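Local coordinates for protein L-2,4-diaminobutyric acid acetyltransferase (Geobacillus sp., PDB 6SLL) that transfers an acetyl group from acetyl-coenzyme A to L-2,4-diaminobutyrate, a step in the biosynthesis of the chemical chaperone ectoine, at residues E18-R23 / I63-G68; E34-T39 / Q90-S95; E123-P128 / E168-I173; K144-T149 / G174-D179. One frame throughout, in Å; residues are numbered along the deposited sequence.

Interaction 1. Residues E18-R23 / I63-G68; sequences EVVYRR and IAEHEG
Arg22 grips Glu65 side-on across two neighbouring strands, NE reaching OE1 at 2.8 Å and NH2 reaching OE2 at 2.9 Å. Both oxygens lie in the guanidinium plane, yet each is met from above the carboxylate plane, because the two flat groups are turned 62° against each other. The arginine starts with CG between its backbone N and carbonyl carbon (chi1 61°), then runs extended to NE alongside Ile63, whose CG2 lies 3.9 Å above one guanidinium face, toward its rim. NH1 turns back to the carbonyl of Arg23 and also forms a salt bridge with Asp28. Replacing Arg22 with a leucine would probably cost Glu65 its two-pronged partner, leaving the carboxylate to a water and a long, weak ion pair with Arg31. The strands are antiparallel: Val20 and Glu65 exchange two backbone hydrogen bonds, as do Arg22 and Ile63, making strand 20-22 the outermost strand of the GNAT sheet, next to strand 62-66. On the other face, Ala64 CB sits 3.7 Å from Tyr21 CE1 and 3.8 Å from Val19 CG1, and the tyrosine leans on helix 102-112. Val19 CG2 lies 4.1 Å from His66 CD2, the two side chains crossing at about a right angle. One water bridges Glu18 O and Glu67 N where the strands part; a second donates to Glu65 OE1 and, weakly, to Val20 O.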
# COMPACT_ATOMS: atom_id res chain seq x y z
N GLU B 18 -25.58 11.77 -13.84
CA GLU B 18 -24.34 12.25 -13.33
C GLU B 18 -23.48 11.18 -12.68
O GLU B 18 -23.92 10.19 -12.05
CB GLU B 18 -24.62 13.30 -12.19
CG GLU B 18 -25.34 14.54 -12.62
CD GLU B 18 -25.67 15.44 -11.40
OE1 GLU B 18 -24.70 16.13 -10.93
OE2 GLU B 18 -26.80 15.42 -10.99
N VAL B 19 -22.17 11.34 -12.80
CA VAL B 19 -21.17 10.55 -12.10
C VAL B 19 -21.26 10.85 -10.65
O VAL B 19 -21.46 11.98 -10.21
CB VAL B 19 -19.77 10.86 -12.65
CG1 VAL B 19 -18.69 10.10 -11.87
CG2 VAL B 19 -19.66 10.52 -14.11
N VAL B 20 -21.20 9.77 -9.81
CA VAL B 20 -21.23 9.94 -8.38
C VAL B 20 -19.86 9.55 -7.80
O VAL B 20 -19.20 8.64 -8.24
CB VAL B 20 -22.42 9.37 -7.81
CG1 VAL B 20 -23.73 9.94 -8.29
CG2 VAL B 20 -22.42 8.00 -8.04
N TYR B 21 -19.52 10.30 -6.75
CA TYR B 21 -18.18 10.23 -6.12
C TYR B 21 -18.31 9.77 -4.70
O TYR B 21 -19.19 10.33 -3.96
CB TYR B 21 -17.48 11.60 -6.21
CG TYR B 21 -17.24 12.01 -7.67
CD1 TYR B 21 -16.10 11.59 -8.36
CD2 TYR B 21 -18.15 12.80 -8.34
CE1 TYR B 21 -15.88 11.95 -9.66
CE2 TYR B 21 -17.96 13.08 -9.67
CZ TYR B 21 -16.82 12.70 -10.35
OH TYR B 21 -16.58 12.96 -11.65
N ARG B 22 -17.49 8.87 -4.24
CA ARG B 22 -17.59 8.39 -2.86
C ARG B 22 -16.22 7.78 -2.46
O ARG B 22 -15.41 7.45 -3.28
CB ARG B 22 -18.65 7.29 -2.69
CG ARG B 22 -18.39 6.04 -3.49
CD ARG B 22 -19.48 5.03 -3.31
NE ARG B 22 -19.29 3.85 -4.22
CZ ARG B 22 -18.54 2.77 -3.94
NH1 ARG B 22 -17.80 2.76 -2.83
NH2 ARG B 22 -18.44 1.79 -4.78
N ARG B 23 -16.04 7.58 -1.16
CA ARG B 23 -14.87 6.82 -0.77
C ARG B 23 -15.08 5.32 -1.02
O ARG B 23 -16.24 4.80 -1.01
CB ARG B 23 -14.47 7.12 0.70
CG ARG B 23 -15.36 6.38 1.65
CD ARG B 23 -14.91 6.72 3.14
NE ARG B 23 -14.63 8.23 3.44
CZ ARG B 23 -15.40 9.33 3.59
NH1 ARG B 23 -16.37 9.07 3.54
NH2 ARG B 23 -15.34 10.70 3.70
N ILE B 63 -13.59 6.99 -5.32
CA ILE B 63 -14.22 6.26 -6.45
C ILE B 63 -15.17 7.14 -7.18
O ILE B 63 -15.85 7.96 -6.57
CB ILE B 63 -14.99 5.00 -5.88
CG1 ILE B 63 -13.98 3.81 -5.74
CG2 ILE B 63 -16.21 4.59 -6.72
CD1 ILE B 63 -14.53 2.56 -5.26
N ALA B 64 -15.23 6.94 -8.49
CA ALA B 64 -16.28 7.50 -9.34
C ALA B 64 -17.06 6.39 -9.95
O ALA B 64 -16.52 5.39 -10.44
CB ALA B 64 -15.65 8.34 -10.46
N GLU B 65 -18.41 6.53 -9.90
CA GLU B 65 -19.32 5.53 -10.46
C GLU B 65 -20.28 6.19 -11.44
O GLU B 65 -20.71 7.34 -11.19
CB GLU B 65 -20.13 4.87 -9.41
CG GLU B 65 -19.35 3.89 -8.69
CD GLU B 65 -20.04 3.36 -7.37
OE1 GLU B 65 -20.62 4.13 -6.69
OE2 GLU B 65 -20.02 2.17 -7.13
N HIS B 66 -20.62 5.49 -12.48
CA HIS B 66 -21.59 6.00 -13.47
C HIS B 66 -22.49 4.84 -13.84
O HIS B 66 -22.01 3.80 -14.29
CB HIS B 66 -20.88 6.56 -14.66
CG HIS B 66 -21.86 7.09 -15.72
ND1 HIS B 66 -22.02 6.45 -16.91
CD2 HIS B 66 -22.65 8.17 -15.75
CE1 HIS B 66 -22.96 7.09 -17.58
NE2 HIS B 66 -23.30 8.16 -16.92
N GLU B 67 -23.80 4.99 -13.62
CA GLU B 67 -24.80 4.03 -13.96
C GLU B 67 -24.39 2.66 -13.43
O GLU B 67 -24.57 1.63 -14.08
CB GLU B 67 -25.09 4.05 -15.46
CG GLU B 67 -25.79 5.37 -15.88
CD GLU B 67 -26.21 5.44 -17.32
OE1 GLU B 67 -25.65 4.64 -18.12
OE2 GLU B 67 -26.96 6.46 -17.54
N GLY B 68 -23.86 2.68 -12.20
CA GLY B 68 -23.52 1.42 -11.48
C GLY B 68 -22.19 0.82 -11.65
O GLY B 68 -21.90 -0.16 -11.00
O HOH W 1 -24.22 7.32 -11.75
O HOH W 2 -19.89 6.85 -6.19

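Interaction 2. Residues E34-T39 / Q90-S95; sequences ELIRDT and QVAVAS. With COA (coenzyme A), chain F; DAB (2,4-diaminobutyric acid), chain G.
Ile36 lays its CD1 methyl against Ala92 CB at 3.7 Å, while its other branch, CG2, comes within 4.0 Å of Gln90 NE2. Ala92 is the small central surface of the contact: Thr39 CG2 reaches the same methyl at 3.9 Å, and Leu35 CD2 adds a further touch. Leu35 splits its fork along the strand. Its CG stands anti to the backbone N (chi1 175°), which lets CD2 meet Ala92 while CD1 reaches Ala94, 3.7 Å from its backbone N. Thr39 keeps its hydroxyl inside the helix, where OG1 donates to Ile36 O and leaves CG2 for the strand. Helix segment 34-39 crosses strand segment 90-93 at 81°, so that helix 29-39 covers one side of the GNAT sheet at strand 85-93, which serves both ligands. Val93 N donates to coenzyme A O9P at 3.0 Å, nearly straight at 169°, as in other GNAT enzymes, where the pantetheine arm enters the splay between this strand and its parallel neighbour, here 121-125. Gln90 runs extended beyond CG and gives NE2 to the substrate carboxylate oxygen OXT at 3.0 Å. The same NE2 also donates to Asp43 O, and OE1 accepts from Tyr50 OH, so both ends of the amide are engaged and its rotation is fixed. A leucine in place of Gln90 would probably leave the diaminobutyrate carboxylate without this donor and the Tyr50 hydroxyl without its acceptor.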
# COMPACT_ATOMS: atom_id res chain seq x y z
N GLU B 34 -10.08 -4.64 -11.25
CA GLU B 34 -10.44 -4.77 -12.68
C GLU B 34 -10.26 -3.50 -13.45
O GLU B 34 -9.75 -3.49 -14.61
CB GLU B 34 -11.88 -5.29 -12.80
CG GLU B 34 -12.02 -6.76 -12.34
CD GLU B 34 -13.40 -7.27 -12.30
OE1 GLU B 34 -14.32 -6.45 -12.19
OE2 GLU B 34 -13.56 -8.50 -12.35
N LEU B 35 -10.65 -2.34 -12.83
CA LEU B 35 -10.42 -1.03 -13.48
C LEU B 35 -8.96 -0.77 -13.75
O LEU B 35 -8.56 -0.39 -14.84
CB LEU B 35 -11.03 0.10 -12.61
CG LEU B 35 -10.78 1.49 -13.07
CD1 LEU B 35 -11.73 1.86 -14.19
CD2 LEU B 35 -11.02 2.51 -11.98
N ILE B 36 -8.11 -1.02 -12.73
CA ILE B 36 -6.67 -0.81 -12.90
C ILE B 36 -6.14 -1.75 -13.97
O ILE B 36 -5.38 -1.32 -14.86
CB ILE B 36 -5.93 -1.00 -11.59
CG1 ILE B 36 -6.46 -0.09 -10.46
CG2 ILE B 36 -4.43 -0.85 -11.75
CD1 ILE B 36 -6.38 1.33 -10.78
N ARG B 37 -6.51 -2.99 -13.92
CA ARG B 37 -5.99 -3.86 -14.96
C ARG B 37 -6.39 -3.50 -16.33
O ARG B 37 -5.53 -3.56 -17.26
CB ARG B 37 -6.55 -5.16 -14.75
CG ARG B 37 -6.28 -6.13 -15.88
CD ARG B 37 -7.10 -7.41 -15.86
NE ARG B 37 -8.49 -7.06 -16.10
CZ ARG B 37 -9.54 -7.82 -15.70
NH1 ARG B 37 -9.38 -8.97 -15.10
NH2 ARG B 37 -10.79 -7.33 -15.89
N ASP B 38 -7.58 -3.03 -16.49
CA ASP B 38 -8.03 -2.60 -17.81
C ASP B 38 -7.45 -1.31 -18.35
O ASP B 38 -7.58 -1.00 -19.52
CB ASP B 38 -9.54 -2.62 -17.81
CG ASP B 38 -10.09 -4.12 -17.69
OD1 ASP B 38 -9.28 -5.08 -17.97
OD2 ASP B 38 -11.26 -4.13 -17.29
N THR B 39 -6.77 -0.55 -17.54
CA THR B 39 -6.10 0.67 -18.15
C THR B 39 -4.98 0.28 -19.14
O THR B 39 -4.64 1.01 -20.05
CB THR B 39 -5.61 1.72 -17.13
OG1 THR B 39 -4.54 1.10 -16.42
CG2 THR B 39 -6.82 1.99 -16.18
N GLN B 90 -2.26 5.86 -7.43
CA GLN B 90 -2.79 5.55 -8.77
C GLN B 90 -4.04 6.39 -9.02
O GLN B 90 -4.91 6.48 -8.14
CB GLN B 90 -3.11 4.04 -8.91
CG GLN B 90 -1.86 3.18 -8.83
CD GLN B 90 -2.10 1.72 -9.04
OE1 GLN B 90 -2.91 1.11 -8.35
NE2 GLN B 90 -1.40 1.14 -9.98
N VAL B 91 -4.13 6.91 -10.23
CA VAL B 91 -5.33 7.56 -10.75
C VAL B 91 -5.75 6.84 -11.99
O VAL B 91 -4.92 6.79 -12.94
CB VAL B 91 -5.13 9.07 -10.98
CG1 VAL B 91 -6.38 9.72 -11.44
CG2 VAL B 91 -4.45 9.79 -9.85
N ALA B 92 -6.97 6.39 -12.07
CA ALA B 92 -7.45 5.66 -13.27
C ALA B 92 -8.87 6.12 -13.60
O ALA B 92 -9.69 6.20 -12.68
CB ALA B 92 -7.48 4.16 -12.98
N VAL B 93 -9.13 6.30 -14.90
CA VAL B 93 -10.50 6.47 -15.36
C VAL B 93 -10.66 5.47 -16.51
O VAL B 93 -9.79 5.33 -17.40
CB VAL B 93 -10.76 7.92 -15.79
CG1 VAL B 93 -12.08 8.09 -16.52
CG2 VAL B 93 -10.70 8.86 -14.57
N ALA B 94 -11.78 4.77 -16.54
CA ALA B 94 -12.10 3.80 -17.58
C ALA B 94 -12.06 4.51 -18.93
O ALA B 94 -12.54 5.63 -19.10
CB ALA B 94 -13.49 3.24 -17.34
N SER B 95 -11.48 3.80 -19.93
CA SER B 95 -11.40 4.26 -21.26
C SER B 95 -12.66 4.90 -21.81
O SER B 95 -12.69 5.91 -22.51
CB SER B 95 -10.96 3.08 -22.08
OG SER B 95 -10.74 3.53 -23.41
N1A COA F . -5.75 14.50 -24.57
C2A COA F . -5.54 15.76 -24.17
N3A COA F . -5.74 16.28 -22.95
C4A COA F . -6.26 15.37 -22.08
C5A COA F . -6.48 14.03 -22.39
C6A COA F . -6.21 13.56 -23.70
N6A COA F . -6.42 12.35 -24.12
N7A COA F . -7.07 13.43 -21.29
C8A COA F . -7.10 14.34 -20.33
N9A COA F . -6.58 15.51 -20.78
C1B COA F . -6.43 16.68 -20.03
C2B COA F . -7.74 17.46 -19.87
O2B COA F . -7.95 18.32 -20.95
C3B COA F . -7.50 18.06 -18.50
O3B COA F . -6.49 19.14 -18.67
P3B COA F . -6.93 20.71 -18.66
O7A COA F . -7.26 20.85 -17.16
O8A COA F . -5.71 21.44 -19.26
O9A COA F . -8.45 20.85 -19.17
C4B COA F . -6.76 16.97 -17.77
O4B COA F . -6.01 16.26 -18.73
C5B COA F . -7.73 16.18 -16.90
O5B COA F . -8.81 15.66 -17.71
P1A COA F . -9.93 14.68 -17.15
O1A COA F . -11.01 14.62 -18.15
O2A COA F . -10.25 14.99 -15.74
O3A COA F . -9.09 13.30 -17.21
P2A COA F . -9.71 11.82 -17.33
O4A COA F . -10.91 11.68 -16.48
O5A COA F . -9.85 11.47 -18.78
O6A COA F . -8.58 10.96 -16.67
CBP COA F . -6.43 9.88 -16.62
CCP COA F . -7.17 11.17 -16.89
CDP COA F . -4.91 10.20 -16.62
CEP COA F . -6.83 9.34 -15.30
CAP COA F . -6.82 8.90 -17.77
OAP COA F . -6.28 9.43 -19.02
C9P COA F . -6.36 7.49 -17.62
O9P COA F . -6.76 6.71 -16.73
N8P COA F . -5.44 7.13 -18.55
C7P COA F . -4.82 5.91 -18.72
C6P COA F . -4.49 5.62 -20.27
C5P COA F . -3.26 6.33 -20.75
O5P COA F . -3.15 7.58 -20.51
N4P COA F . -2.46 5.74 -21.45
C3P COA F . -1.21 6.40 -22.02
C2P COA F . -0.28 5.14 -22.71
S1P COA F . -1.07 4.72 -24.23
N DAB G . 3.14 3.36 -12.34
CA DAB G . 2.89 3.50 -10.87
C DAB G . 1.66 2.68 -10.54
O DAB G . 1.48 2.46 -9.35
CB DAB G . 2.71 4.97 -10.46
CG DAB G . 1.47 5.63 -10.96
ND DAB G . 1.43 7.04 -10.48
OXT DAB G . 0.91 2.30 -11.43
O HOH W 3 -9.89 1.59 -19.37

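Interaction 3. Residues E123-P128 / E168-I173; sequences ETTVSP and EPLFVI. With DAB (2,4-diaminobutyric acid), chain G.
Glu168 OE1 takes two donors: Thr125 OG1 at 2.6 Å, from above the carboxylate plane, and a water at 2.7 Å that in turn accepts from Ser127 N. The other oxygen, OE2, accepts from the alpha-amino N of diaminobutyrate, also at 2.7 Å. A bend at chi2 (-81°) folds the glutamate back over the end of strand 121-125, where it crosses the Thr125 side chain at about a right angle. Thr125 OG1 is further bonded to Tyr48 OH of the second subunit, so that subunit probably helps to position Thr125, which in turn steadies the substrate-binding Glu168. Thr125 O accepts from the substrate ND, the amine that the enzyme acetylates. Strands 121-125 and 168-173 run antiparallel in the C-terminal half of the GNAT sheet, between strands 85-93 and 148-154. Thr124 and Phe171 exchange two backbone bonds, and Val126 N adds a third to Pro169 O. Beyond that bond Val126 meets the Phe171 ring, CB 3.7 Å from CE1, while CG2 lies over one ring face. The opposite sheet face carries Glu123 and Val172 side by side, CG to CG2 at 4.0 Å, with Leu170 CD1 equally near Glu123 CB. Glu123 extends on to Tyr56 OH of the second subunit, and Leu170 packs against the same tyrosine.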
# COMPACT_ATOMS: atom_id res chain seq x y z
N GLU B 123 2.57 14.63 -3.47
CA GLU B 123 3.61 13.90 -4.20
C GLU B 123 3.01 12.87 -5.08
O GLU B 123 2.08 12.18 -4.54
CB GLU B 123 4.67 13.27 -3.19
CG GLU B 123 5.64 14.28 -2.63
CD GLU B 123 6.63 13.77 -1.69
OE1 GLU B 123 7.33 14.60 -1.04
OE2 GLU B 123 6.80 12.51 -1.50
N THR B 124 3.51 12.64 -6.27
CA THR B 124 3.03 11.57 -7.15
C THR B 124 4.14 11.33 -8.16
O THR B 124 4.89 12.25 -8.42
CB THR B 124 1.70 11.94 -7.79
OG1 THR B 124 1.09 10.79 -8.33
CG2 THR B 124 1.82 13.01 -8.84
N THR B 125 4.17 10.15 -8.74
CA THR B 125 5.12 9.98 -9.85
C THR B 125 4.34 9.81 -11.15
O THR B 125 3.25 9.23 -11.18
CB THR B 125 6.06 8.79 -9.62
OG1 THR B 125 5.38 7.53 -9.73
CG2 THR B 125 6.82 8.88 -8.37
N VAL B 126 4.92 10.36 -12.25
CA VAL B 126 4.20 10.33 -13.51
C VAL B 126 5.23 10.01 -14.64
O VAL B 126 6.07 10.88 -14.94
CB VAL B 126 3.49 11.62 -13.82
CG1 VAL B 126 2.63 11.39 -15.08
CG2 VAL B 126 2.62 12.10 -12.71
N SER B 127 5.08 8.96 -15.32
CA SER B 127 6.05 8.69 -16.24
C SER B 127 5.90 9.52 -17.45
O SER B 127 4.90 10.32 -17.66
CB SER B 127 5.94 7.23 -16.60
OG SER B 127 6.22 6.15 -15.53
N PRO B 128 6.81 9.25 -18.37
CA PRO B 128 6.58 9.99 -19.68
C PRO B 128 5.47 9.62 -20.59
O PRO B 128 4.80 10.36 -21.19
CB PRO B 128 7.93 9.95 -20.34
CG PRO B 128 8.95 9.82 -19.22
CD PRO B 128 8.23 8.94 -18.15
N GLU B 168 9.92 6.91 -13.33
CA GLU B 168 8.78 7.41 -12.50
C GLU B 168 9.28 8.69 -11.78
O GLU B 168 9.52 8.65 -10.58
CB GLU B 168 8.36 6.36 -11.50
CG GLU B 168 7.64 5.20 -12.15
CD GLU B 168 6.17 5.41 -12.47
OE1 GLU B 168 5.61 6.48 -12.14
OE2 GLU B 168 5.57 4.45 -13.01
N PRO B 169 9.42 9.81 -12.47
CA PRO B 169 9.89 11.03 -11.82
C PRO B 169 8.85 11.50 -10.80
O PRO B 169 7.63 11.34 -10.98
CB PRO B 169 10.03 12.01 -12.94
CG PRO B 169 9.26 11.41 -14.01
CD PRO B 169 9.20 10.00 -13.90
N LEU B 170 9.34 12.13 -9.74
CA LEU B 170 8.51 12.63 -8.63
C LEU B 170 8.08 14.05 -8.83
O LEU B 170 8.91 14.95 -8.96
CB LEU B 170 9.28 12.48 -7.29
CG LEU B 170 8.55 12.86 -6.07
CD1 LEU B 170 7.40 11.89 -5.76
CD2 LEU B 170 9.52 12.98 -4.89
N PHE B 171 6.77 14.26 -8.86
CA PHE B 171 6.18 15.59 -8.90
C PHE B 171 5.86 15.93 -7.50
O PHE B 171 5.22 15.19 -6.74
CB PHE B 171 4.89 15.55 -9.76
CG PHE B 171 5.12 15.47 -11.25
CD1 PHE B 171 5.75 14.36 -11.83
CD2 PHE B 171 4.77 16.51 -12.05
CE1 PHE B 171 6.01 14.28 -13.19
CE2 PHE B 171 4.98 16.38 -13.45
CZ PHE B 171 5.77 15.36 -13.96
N VAL B 172 6.22 17.13 -7.09
CA VAL B 172 5.92 17.74 -5.77
C VAL B 172 5.09 18.99 -6.04
O VAL B 172 5.64 19.97 -6.65
CB VAL B 172 7.15 18.06 -4.93
CG1 VAL B 172 6.75 18.68 -3.57
CG2 VAL B 172 7.95 16.79 -4.70
N ILE B 173 3.85 19.02 -5.61
CA ILE B 173 2.96 20.15 -5.85
C ILE B 173 2.64 20.82 -4.55
O ILE B 173 2.22 20.18 -3.59
CB ILE B 173 1.69 19.69 -6.49
CG1 ILE B 173 1.95 19.01 -7.88
CG2 ILE B 173 0.69 20.82 -6.68
CD1 ILE B 173 0.83 18.18 -8.36
N DAB G . 3.14 3.36 -12.34
CA DAB G . 2.89 3.50 -10.87
C DAB G . 1.66 2.68 -10.54
O DAB G . 1.48 2.46 -9.35
CB DAB G . 2.71 4.97 -10.46
CG DAB G . 1.47 5.63 -10.96
ND DAB G . 1.43 7.04 -10.48
OXT DAB G . 0.91 2.30 -11.43
O HOH W 4 3.44 6.93 -13.70

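Interaction 4. Residues K144-T149 / G174-D179; sequences KSIPST and GPFFND
Pro147 O receives the backbone N of Gly174 at 2.9 Å; the bond is nearly straight, 168° at the hydrogen, and lies almost in line with the carbonyl. It joins the chain just before strand 148-154 to the chain just after strand 168-173, where these antiparallel neighbours come together at the edge of the sheet. Van der Waals contacts gather round Ile146, which uses three carbons. CG2, on the branch anti to the backbone N, lies 3.4 Å from Gly174 CA in the modelled conformer. CD1 meets a backbone carbonyl, Pro175 O, at 3.5 Å, and the Pro147 ring packs beside another, its CB 3.6 Å from Gly174 O. Apolar side chains meet where Ile146 CG1 lies 4.1 Å from Phe176 CD1, the two crossing at about a right angle. Lys144 contributes its aliphatic part: the bend at chi3 (66°) brings CE to 3.9 Å from Phe176 CD1. The ring is also backed by Tyr140 of helix 131-144 and by Ile122. Backbone shape supplies the rest. Ser145 closes that helix with a Schellman motif, at Gly174 the backbone angles would jam any CB against the preceding carbonyl oxygen, and Pro175 follows through a cis peptide bond. Between these segments, then, one backbone bond and apolar cover do the joining, without charge pairing; further on, Arg120 holds the tail through Asp179 and Phe177 O.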
# COMPACT_ATOMS: atom_id res chain seq x y z
N LYS B 144 -4.82 26.28 -9.24
CA LYS B 144 -4.80 26.74 -7.89
C LYS B 144 -3.73 27.81 -7.70
O LYS B 144 -3.58 28.33 -6.53
CB LYS B 144 -4.61 25.59 -6.95
CG LYS B 144 -5.93 24.80 -6.97
CD LYS B 144 -5.90 23.69 -6.10
CE LYS B 144 -5.81 23.90 -4.61
NZ LYS B 144 -7.21 24.24 -3.94
N SER B 145 -2.95 28.10 -8.77
CA SER B 145 -1.78 28.99 -8.70
C SER B 145 -0.72 28.55 -7.65
O SER B 145 -0.29 29.36 -6.81
CB SER B 145 -2.28 30.43 -8.46
OG SER B 145 -3.15 30.89 -9.45
N ILE B 146 -0.38 27.29 -7.66
CA ILE B 146 0.55 26.65 -6.75
C ILE B 146 1.75 26.10 -7.53
O ILE B 146 1.52 25.57 -8.64
CB ILE B 146 -0.29 25.50 -5.97
CG1 ILE B 146 -1.48 26.07 -5.19
CG2 ILE B 146 0.72 24.65 -5.24
CD1 ILE B 146 -1.12 27.07 -4.11
N PRO B 147 2.96 26.19 -6.94
CA PRO B 147 4.13 25.61 -7.63
C PRO B 147 4.12 24.09 -7.80
O PRO B 147 3.54 23.40 -6.98
CB PRO B 147 5.36 26.04 -6.76
CG PRO B 147 4.80 27.10 -5.91
CD PRO B 147 3.32 26.92 -5.74
N SER B 148 4.85 23.65 -8.79
CA SER B 148 5.15 22.27 -8.98
C SER B 148 6.63 22.12 -9.31
O SER B 148 7.24 23.01 -9.95
CB SER B 148 4.35 21.56 -10.12
OG SER B 148 4.42 22.32 -11.30
N THR B 149 7.28 21.05 -8.86
CA THR B 149 8.61 20.75 -9.16
C THR B 149 8.73 19.24 -9.49
O THR B 149 8.00 18.47 -8.88
CB THR B 149 9.55 21.10 -8.02
OG1 THR B 149 9.36 20.28 -6.90
CG2 THR B 149 9.46 22.43 -7.55
N GLY B 174 2.92 22.09 -4.46
CA GLY B 174 2.77 22.84 -3.24
C GLY B 174 3.82 23.86 -3.07
O GLY B 174 4.73 23.99 -3.87
N PRO B 175 3.74 24.64 -1.93
CA PRO B 175 2.79 24.44 -0.82
C PRO B 175 1.45 25.01 -1.11
O PRO B 175 1.24 26.02 -1.74
CB PRO B 175 3.41 25.23 0.30
CG PRO B 175 4.24 26.32 -0.41
CD PRO B 175 4.75 25.67 -1.63
N PHE B 176 0.40 24.28 -0.60
CA PHE B 176 -0.98 24.72 -0.80
C PHE B 176 -1.33 25.91 0.07
O PHE B 176 -2.29 26.62 -0.20
CB PHE B 176 -2.00 23.60 -0.56
CG PHE B 176 -1.94 22.59 -1.59
CD1 PHE B 176 -2.47 22.83 -2.80
CD2 PHE B 176 -1.52 21.35 -1.35
CE1 PHE B 176 -2.42 21.88 -3.81
CE2 PHE B 176 -1.54 20.40 -2.29
CZ PHE B 176 -1.87 20.60 -3.55
N PHE B 177 -0.59 26.13 1.15
CA PHE B 177 -0.87 27.22 2.04
C PHE B 177 0.40 27.62 2.74
O PHE B 177 1.38 26.87 2.82
CB PHE B 177 -1.98 26.95 3.05
CG PHE B 177 -1.78 25.80 3.96
CD1 PHE B 177 -2.08 24.48 3.59
CD2 PHE B 177 -1.29 25.91 5.21
CE1 PHE B 177 -1.85 23.37 4.41
CE2 PHE B 177 -1.01 24.81 6.05
CZ PHE B 177 -1.33 23.58 5.63
N ASN B 178 0.43 28.83 3.27
CA ASN B 178 1.63 29.43 3.94
C ASN B 178 1.87 28.82 5.28
O ASN B 178 1.01 28.26 5.93
CB ASN B 178 1.40 30.93 4.10
CG ASN B 178 1.61 31.66 2.80
OD1 ASN B 178 2.73 32.16 2.51
ND2 ASN B 178 0.52 31.90 2.07
N ASP B 179 3.15 28.90 5.70
CA ASP B 179 3.55 28.68 7.09
C ASP B 179 3.04 29.75 8.00
O ASP B 179 3.15 30.93 7.77
CB ASP B 179 5.09 28.65 7.07
CG ASP B 179 5.54 27.21 6.43
OD1 ASP B 179 5.14 26.12 7.00
OD2 ASP B 179 6.23 27.20 5.40

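All four interactions belong to one seven-stranded mixed sheet. Interaction 1 lies at its N-terminal edge and interaction 4 by the opposite one, their centres about 29 Å apart. Interactions 2 and 3 lie between, centres about 18 Å apart, on the adjacent strands 85-93 and 121-125. Along the chain, interactions 1 and 2 interleave, strand 20-22 leading into helix 29-39; interactions 3 and 4 follow and interleave likewise. The latter pair touch directly, Val172 N lying 2.9 Å from Thr149 O, a probable hydrogen bond between neighbouring strands. Interactions 2 and 3 both touch the same diaminobutyrate, consistent with a substrate site at the splay between these two strands, as in GNAT enzymes.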